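Thioesterase (Pseudomonas aeruginosa, PDB 2O5U) probably hydrolyses fatty acyl-CoA thioesters, as a hotdog-fold member of the 4-hydroxybenzoyl-CoA thioesterase family. Local coordinates at residues T43-Y48 with V97-A102; A90-S95 with D138-L143; L101-E106 with E110-G115. One frame throughout, in Å; residues are numbered along the deposited sequence.

Contact 1 of 3, residues T43-Y48 with V97-A102; sequences TAVNTY and VQYELA
One face of the Tyr99 ring carries the side chain of Val45. The methyl CG1 sits 3.6 Å from the ring centroid, 24° off the normal, which makes it a CH-pi contact. It is shifted toward the phenol end, and its nearest ring atom is CZ: Val45 CG1 to Tyr99 CZ is 3.3 Å. The other methyl, CG2, lies near the opposite end of the ring, with Val45 CG2 to Tyr99 CG at 3.7 Å. The two branches thus span the ring from its root to its hydroxyl end. Beyond the segments, the rings of Phe117 and His119 also meet Tyr99.

Val45 CG2 has a second neighbour, Leu101 CD1, at 3.6 Å. The leucine is forked between two helix residues, since its other methyl, Leu101 CD2, touches Ala44 CB at 3.5 Å. Tyr99 and Leu101 both point from the strand to the helix, two residues apart, and Val45 touches both. With CG1 anti to the backbone N (chi1 168°), Val45 sends this methyl to the ring and leaves CG2 to reach the leucine.

This is the hotdog fold: the helix 34-53 is the sausage and the antiparallel sheet is the bun. The two short segments meet at 121°, with their axes 10.3 Å apart. The neighbouring strands share the work, because Ala44 also packs on Met85, and Val45 on Leu87 and Phe117.

No hydrogen bond joins the two segments. The one polar group of the meeting side chains, Tyr99 OH, is satisfied by His119 ND1. That bond ties the polar end of the ring to the strand 113-123. The helix is therefore held here by apolar and CH-pi contacts, all of them buried.

Contact 2 of 3, residues A90-S95 with D138-L143; sequences ARLGNS and DALAAL
The backbones come closest at Leu92 and Ala141, whose CA atoms are 7.3 Å apart, where the end of the strand 83-92 passes the helix 134-141. This helix follows the last strand of the hotdog sheet. Just before Leu92, Ala90 and Arg91 both face Gln98 in a classic beta bulge.

Leu92 does the reaching. Its CG is anti to the backbone N (chi1 172°), and its two methyls part over the helix. CD1 goes to Leu140: Leu92 CD1 lies 3.7 Å from Leu140 CD1, with Leu140 CB a little farther off. CD2 turns to the next residue instead. It meets backbone and side chain alike, with Leu92 CD2 to Ala141 CB at 4.1 Å.

No hydrogen bond crosses the contact, whose side chains are all apolar; it is partly buried. Leu140 is its inner side and also packs on Tyr99, Val89 and Leu49. Ala141 is exposed at the outer margin. Ile132 touches both leucines. Polar bonds tie the same parts together nearby: Arg137 binds Gly93 O through NH1 and Asn94 O through NH2. On the helix backbone, Leu92 CD2 rests 3.8 Å from Ala141 N.

Contact 3 of 3, residues L101-E106 with E110-G115; sequences LALFLE and EACAAG
Phe104 brings its ring against the chain at Glu110 and Ala111. From CB the side chain runs to CG, which is anti to the carbonyl carbon (chi1 -58°), and this swings one side of the ring across to the facing segment. CD2 comes first: Phe104 CD2 is 3.5 Å from Glu110 O. CE2, the next atom outward, meets Ala111, with Phe104 CE2 to Ala111 N at 3.6 Å and the methyl CB slightly farther. The approach of these backbone atoms to the ring is oblique. Outside the segments, Arg10 makes a cation-pi contact with the same ring.

Ala111 CB also touches Ala102 CB, 3.9 Å away. Ala114 CB meets Ala102 CB as well, so three small methyls gather there.

These residues belong to a beta hairpin of the hotdog sheet, built from the strands 96-105 and 113-123. Leu101 and Gly115 form a hydrogen-bonded antiparallel pair. Leu101 N to Gly115 O and Gly115 N to Leu101 O are both 3.0 Å, and the first is almost straight at 175°. Ala102 and Ala114 are the non-hydrogen-bonded pair that follows. Leu103 N then bonds to Ala113 O. The return bond comes from Cys112 instead of Ala113, with Cys112 N to Leu103 O at 3.0 Å and a more bent N-H angle of 138°. Ala113 N is buried and has no partner in the model.

Leu103, on the same side of the sheet as Leu101, faces the helix 34-53 and packs on Phe40. Its CD2 lies against Cys112 CB. Toward the turn, direct pairing gives way to a water, which accepts from Leu105 N and donates to Glu110 O, 2.9 Å away.

Overall arrangement
All three contacts lie on one antiparallel sheet; contact 1 adds the helix 34-53, contact 2 the helix 134-141, and contact 3 joins two neighbouring strands. Contact 1 lies at the heart, its centre 3 Å from that of the chain. Contacts 2 and 3 lie farther out, with centres 21 Å apart and nearest atoms about 8 Å apart. Contact 1 shares Leu101 and Ala102 with contact 3. It touches contact 2 through Tyr48 OH and Ala139 O, a probable hydrogen bond, and through Gln98 O and Ala90 N. Along the chain, contacts 1 and 2 alternate, while contact 3 nests inside the loop closed by contact 2. The strand 96-105 thus links hairpin, central helix and C-terminal helix in one hotdog domain.

Contact 1 of 3, residues T43-Y48 with V97-A102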
# COMPACT_ATOMS: atom_id res chain seq x y z
N THR A 43 -6.05 10.71 -4.32
CA THR A 43 -5.40 10.96 -5.60
C THR A 43 -6.18 11.90 -6.49
O THR A 43 -5.62 12.86 -7.00
CB THR A 43 -5.06 9.62 -6.32
OG1 THR A 43 -4.21 8.91 -5.44
CG2 THR A 43 -4.37 9.86 -7.69
N ALA A 44 -7.47 11.62 -6.68
CA ALA A 44 -8.33 12.40 -7.57
C ALA A 44 -8.37 13.86 -7.08
O ALA A 44 -8.26 14.80 -7.88
CB ALA A 44 -9.76 11.81 -7.54
N VAL A 45 -8.57 14.03 -5.78
CA VAL A 45 -8.71 15.39 -5.20
C VAL A 45 -7.37 16.13 -5.31
O VAL A 45 -7.30 17.25 -5.81
CB VAL A 45 -9.24 15.37 -3.74
CG1 VAL A 45 -9.07 16.76 -3.07
CG2 VAL A 45 -10.71 15.00 -3.70
N ASN A 46 -6.30 15.50 -4.87
CA ASN A 46 -5.01 16.26 -4.89
C ASN A 46 -4.41 16.53 -6.26
O ASN A 46 -3.77 17.58 -6.48
CB ASN A 46 -4.04 15.61 -3.91
CG ASN A 46 -4.42 15.89 -2.50
OD1 ASN A 46 -4.29 17.03 -2.04
ND2 ASN A 46 -4.86 14.86 -1.79
N THR A 47 -4.65 15.61 -7.18
CA THR A 47 -4.29 15.82 -8.59
C THR A 47 -4.90 17.14 -9.11
O THR A 47 -4.19 18.01 -9.64
CB THR A 47 -4.68 14.58 -9.45
OG1 THR A 47 -4.00 13.42 -8.93
CG2 THR A 47 -4.29 14.79 -10.94
N TYR A 48 -6.21 17.28 -8.90
CA TYR A 48 -6.94 18.50 -9.22
C TYR A 48 -6.39 19.77 -8.53
O TYR A 48 -6.09 20.76 -9.22
CB TYR A 48 -8.41 18.33 -8.90
CG TYR A 48 -9.22 19.50 -9.38
CD1 TYR A 48 -9.64 19.59 -10.71
CD2 TYR A 48 -9.58 20.52 -8.49
CE1 TYR A 48 -10.38 20.69 -11.16
CE2 TYR A 48 -10.30 21.61 -8.90
CZ TYR A 48 -10.72 21.69 -10.23
OH TYR A 48 -11.44 22.82 -10.58
N VAL A 97 -13.64 22.10 3.16
CA VAL A 97 -14.26 21.76 1.90
C VAL A 97 -14.65 20.27 1.99
O VAL A 97 -13.89 19.41 2.45
CB VAL A 97 -13.33 22.13 0.65
CG1 VAL A 97 -12.01 21.43 0.67
CG2 VAL A 97 -14.05 21.89 -0.74
N GLN A 98 -15.90 19.99 1.59
CA GLN A 98 -16.38 18.59 1.52
C GLN A 98 -16.46 18.18 0.05
O GLN A 98 -17.19 18.79 -0.73
CB GLN A 98 -17.76 18.44 2.16
CG GLN A 98 -18.27 16.91 2.29
CD GLN A 98 -19.75 16.68 1.92
OE1 GLN A 98 -20.55 17.61 1.88
NE2 GLN A 98 -20.12 15.41 1.63
N TYR A 99 -15.71 17.12 -0.31
CA TYR A 99 -15.76 16.51 -1.65
C TYR A 99 -16.75 15.33 -1.68
O TYR A 99 -16.90 14.60 -0.69
CB TYR A 99 -14.38 15.98 -2.03
CG TYR A 99 -13.22 16.91 -1.78
CD1 TYR A 99 -12.46 16.85 -0.61
CD2 TYR A 99 -12.93 17.91 -2.68
CE1 TYR A 99 -11.36 17.76 -0.41
CE2 TYR A 99 -11.90 18.79 -2.50
CZ TYR A 99 -11.12 18.71 -1.38
OH TYR A 99 -10.09 19.59 -1.24
N GLU A 100 -17.47 15.21 -2.80
CA GLU A 100 -18.12 13.93 -3.19
C GLU A 100 -17.36 13.26 -4.34
O GLU A 100 -17.09 13.90 -5.32
CB GLU A 100 -19.51 14.22 -3.67
CG GLU A 100 -20.41 14.87 -2.64
CD GLU A 100 -20.98 13.86 -1.63
OE1 GLU A 100 -20.98 12.61 -1.87
OE2 GLU A 100 -21.47 14.33 -0.62
N LEU A 101 -17.08 11.96 -4.24
CA LEU A 101 -16.36 11.22 -5.26
C LEU A 101 -17.10 9.89 -5.55
O LEU A 101 -17.80 9.37 -4.68
CB LEU A 101 -14.95 10.88 -4.76
CG LEU A 101 -13.92 12.02 -4.97
CD1 LEU A 101 -13.27 12.42 -3.72
CD2 LEU A 101 -12.95 11.75 -6.01
N ALA A 102 -16.94 9.39 -6.76
CA ALA A 102 -17.46 8.07 -7.11
C ALA A 102 -16.45 7.44 -8.08
O ALA A 102 -15.80 8.14 -8.86
CB ALA A 102 -18.90 8.17 -7.69

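Contact 2 of 3, residues A90-S95 with D138-L143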
# COMPACT_ATOMS: atom_id res chain seq x y z
N ALA A 90 -19.21 19.41 -2.60
CA ALA A 90 -20.58 19.55 -2.05
C ALA A 90 -20.68 20.81 -1.22
O ALA A 90 -21.72 21.44 -1.19
CB ALA A 90 -20.93 18.34 -1.16
N ARG A 91 -19.64 21.15 -0.49
CA ARG A 91 -19.60 22.46 0.19
C ARG A 91 -18.22 23.05 0.31
O ARG A 91 -17.22 22.33 0.42
CB ARG A 91 -20.33 22.52 1.53
CG ARG A 91 -20.03 21.47 2.53
CD ARG A 91 -20.13 22.06 3.99
NE ARG A 91 -19.04 21.40 4.71
CZ ARG A 91 -17.86 21.95 4.98
NH1 ARG A 91 -17.60 23.24 4.69
NH2 ARG A 91 -16.94 21.21 5.58
N LEU A 92 -18.18 24.38 0.27
CA LEU A 92 -16.92 25.07 0.26
C LEU A 92 -17.03 26.20 1.26
O LEU A 92 -17.88 27.10 1.14
CB LEU A 92 -16.60 25.58 -1.16
CG LEU A 92 -15.39 26.51 -1.36
CD1 LEU A 92 -14.14 25.73 -1.06
CD2 LEU A 92 -15.34 27.01 -2.79
N GLY A 93 -16.23 26.09 2.30
CA GLY A 93 -16.31 27.03 3.38
C GLY A 93 -15.03 27.82 3.38
O GLY A 93 -14.25 27.75 2.43
N ASN A 94 -14.82 28.54 4.47
CA ASN A 94 -13.66 29.42 4.61
C ASN A 94 -12.37 28.59 4.72
O ASN A 94 -11.40 28.84 3.97
CB ASN A 94 -13.82 30.30 5.86
CG ASN A 94 -12.79 31.43 5.92
OD1 ASN A 94 -12.47 32.05 4.90
ND2 ASN A 94 -12.27 31.71 7.11
N SER A 95 -12.37 27.62 5.65
CA SER A 95 -11.19 26.77 5.86
C SER A 95 -11.39 25.29 5.51
O SER A 95 -10.42 24.53 5.49
CB SER A 95 -10.63 26.91 7.26
OG SER A 95 -11.56 26.51 8.26
N ASP A 138 -10.77 29.15 -5.93
CA ASP A 138 -11.28 29.38 -7.30
C ASP A 138 -11.46 28.07 -8.03
O ASP A 138 -12.47 27.83 -8.64
CB ASP A 138 -10.30 30.26 -8.09
CG ASP A 138 -10.38 31.72 -7.71
OD1 ASP A 138 -11.35 32.12 -7.00
OD2 ASP A 138 -9.46 32.45 -8.12
N ALA A 139 -10.47 27.20 -7.92
CA ALA A 139 -10.51 25.85 -8.52
C ALA A 139 -11.59 24.97 -7.91
O ALA A 139 -12.29 24.20 -8.63
CB ALA A 139 -9.14 25.20 -8.39
N LEU A 140 -11.73 25.04 -6.59
CA LEU A 140 -12.76 24.25 -5.89
C LEU A 140 -14.17 24.76 -6.24
O LEU A 140 -15.11 23.98 -6.37
CB LEU A 140 -12.57 24.34 -4.38
CG LEU A 140 -11.31 23.68 -3.82
CD1 LEU A 140 -11.11 24.10 -2.36
CD2 LEU A 140 -11.53 22.15 -4.01
N ALA A 141 -14.32 26.07 -6.35
CA ALA A 141 -15.57 26.66 -6.72
C ALA A 141 -16.05 26.15 -8.10
O ALA A 141 -17.23 25.93 -8.28
CB ALA A 141 -15.51 28.24 -6.68
N ALA A 142 -15.14 25.94 -9.03
CA ALA A 142 -15.51 25.36 -10.31
C ALA A 142 -16.05 23.90 -10.24
O ALA A 142 -16.57 23.39 -11.24
CB ALA A 142 -14.37 25.47 -11.29
N LEU A 143 -15.97 23.25 -9.08
CA LEU A 143 -16.50 21.87 -8.93
C LEU A 143 -17.80 21.78 -8.13
O LEU A 143 -18.32 20.71 -7.95
CB LEU A 143 -15.44 20.90 -8.30
CG LEU A 143 -14.19 20.84 -9.17
CD1 LEU A 143 -13.25 19.77 -8.67
CD2 LEU A 143 -14.48 20.60 -10.69

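Contact 3 of 3, residues L101-E106 with E110-G115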
# COMPACT_ATOMS: atom_id res chain seq x y z
N LEU A 101 -17.08 11.96 -4.24
CA LEU A 101 -16.36 11.22 -5.26
C LEU A 101 -17.10 9.89 -5.55
O LEU A 101 -17.80 9.37 -4.68
CB LEU A 101 -14.95 10.88 -4.76
CG LEU A 101 -13.92 12.02 -4.97
CD1 LEU A 101 -13.27 12.42 -3.72
CD2 LEU A 101 -12.95 11.75 -6.01
N ALA A 102 -16.94 9.39 -6.76
CA ALA A 102 -17.46 8.07 -7.11
C ALA A 102 -16.45 7.44 -8.08
O ALA A 102 -15.80 8.14 -8.86
CB ALA A 102 -18.90 8.17 -7.69
N LEU A 103 -16.30 6.11 -8.02
CA LEU A 103 -15.50 5.36 -8.95
C LEU A 103 -16.46 4.77 -9.97
O LEU A 103 -17.52 4.23 -9.60
CB LEU A 103 -14.72 4.23 -8.27
CG LEU A 103 -13.83 3.34 -9.16
CD1 LEU A 103 -12.60 2.84 -8.41
CD2 LEU A 103 -14.60 2.19 -9.80
N PHE A 104 -16.05 4.82 -11.23
CA PHE A 104 -16.75 4.26 -12.38
C PHE A 104 -15.82 3.39 -13.20
O PHE A 104 -14.65 3.71 -13.36
CB PHE A 104 -17.24 5.38 -13.32
CG PHE A 104 -18.17 6.38 -12.64
CD1 PHE A 104 -17.66 7.54 -12.05
CD2 PHE A 104 -19.55 6.12 -12.58
CE1 PHE A 104 -18.56 8.46 -11.41
CE2 PHE A 104 -20.44 7.01 -11.92
CZ PHE A 104 -19.93 8.17 -11.33
N LEU A 105 -16.34 2.36 -13.87
CA LEU A 105 -15.49 1.74 -14.90
C LEU A 105 -15.35 2.75 -16.02
O LEU A 105 -16.29 3.50 -16.28
CB LEU A 105 -16.11 0.44 -15.45
CG LEU A 105 -15.90 -0.82 -14.61
CD1 LEU A 105 -16.53 -2.03 -15.32
CD2 LEU A 105 -14.38 -1.05 -14.33
N GLU A 106 -14.18 2.84 -16.67
CA GLU A 106 -14.10 3.75 -17.79
C GLU A 106 -14.97 3.13 -18.87
O GLU A 106 -14.92 1.90 -19.15
CB GLU A 106 -12.66 4.01 -18.28
CG GLU A 106 -12.04 2.83 -19.04
CD GLU A 106 -11.05 3.23 -20.13
OE1 GLU A 106 -10.33 4.24 -19.95
OE2 GLU A 106 -11.02 2.53 -21.16
N GLU A 110 -22.95 3.71 -14.13
CA GLU A 110 -23.36 3.51 -12.73
C GLU A 110 -22.10 3.45 -11.83
O GLU A 110 -21.07 2.93 -12.24
CB GLU A 110 -24.34 2.32 -12.54
CG GLU A 110 -25.55 2.63 -11.59
CD GLU A 110 -26.76 1.67 -11.75
OE1 GLU A 110 -26.89 0.97 -12.80
OE2 GLU A 110 -27.60 1.63 -10.79
N ALA A 111 -22.17 4.08 -10.65
CA ALA A 111 -21.03 4.04 -9.74
C ALA A 111 -20.83 2.66 -9.14
O ALA A 111 -21.80 2.01 -8.70
CB ALA A 111 -21.13 5.14 -8.66
N CYS A 112 -19.58 2.16 -9.18
CA CYS A 112 -19.15 0.99 -8.41
C CYS A 112 -19.03 1.32 -6.88
O CYS A 112 -19.31 0.48 -6.02
CB CYS A 112 -17.80 0.50 -8.94
SG CYS A 112 -17.86 0.40 -10.73
N ALA A 113 -18.66 2.57 -6.58
CA ALA A 113 -18.56 3.02 -5.19
C ALA A 113 -18.74 4.52 -5.15
O ALA A 113 -18.49 5.17 -6.15
CB ALA A 113 -17.13 2.64 -4.59
N ALA A 114 -19.09 5.05 -3.99
CA ALA A 114 -19.21 6.50 -3.79
C ALA A 114 -19.00 6.83 -2.32
O ALA A 114 -19.46 6.09 -1.42
CB ALA A 114 -20.59 7.02 -4.22
N GLY A 115 -18.36 7.98 -2.09
CA GLY A 115 -18.05 8.41 -0.77
C GLY A 115 -17.72 9.88 -0.72
O GLY A 115 -17.95 10.65 -1.69
O HOH W 1 -18.96 1.83 -13.97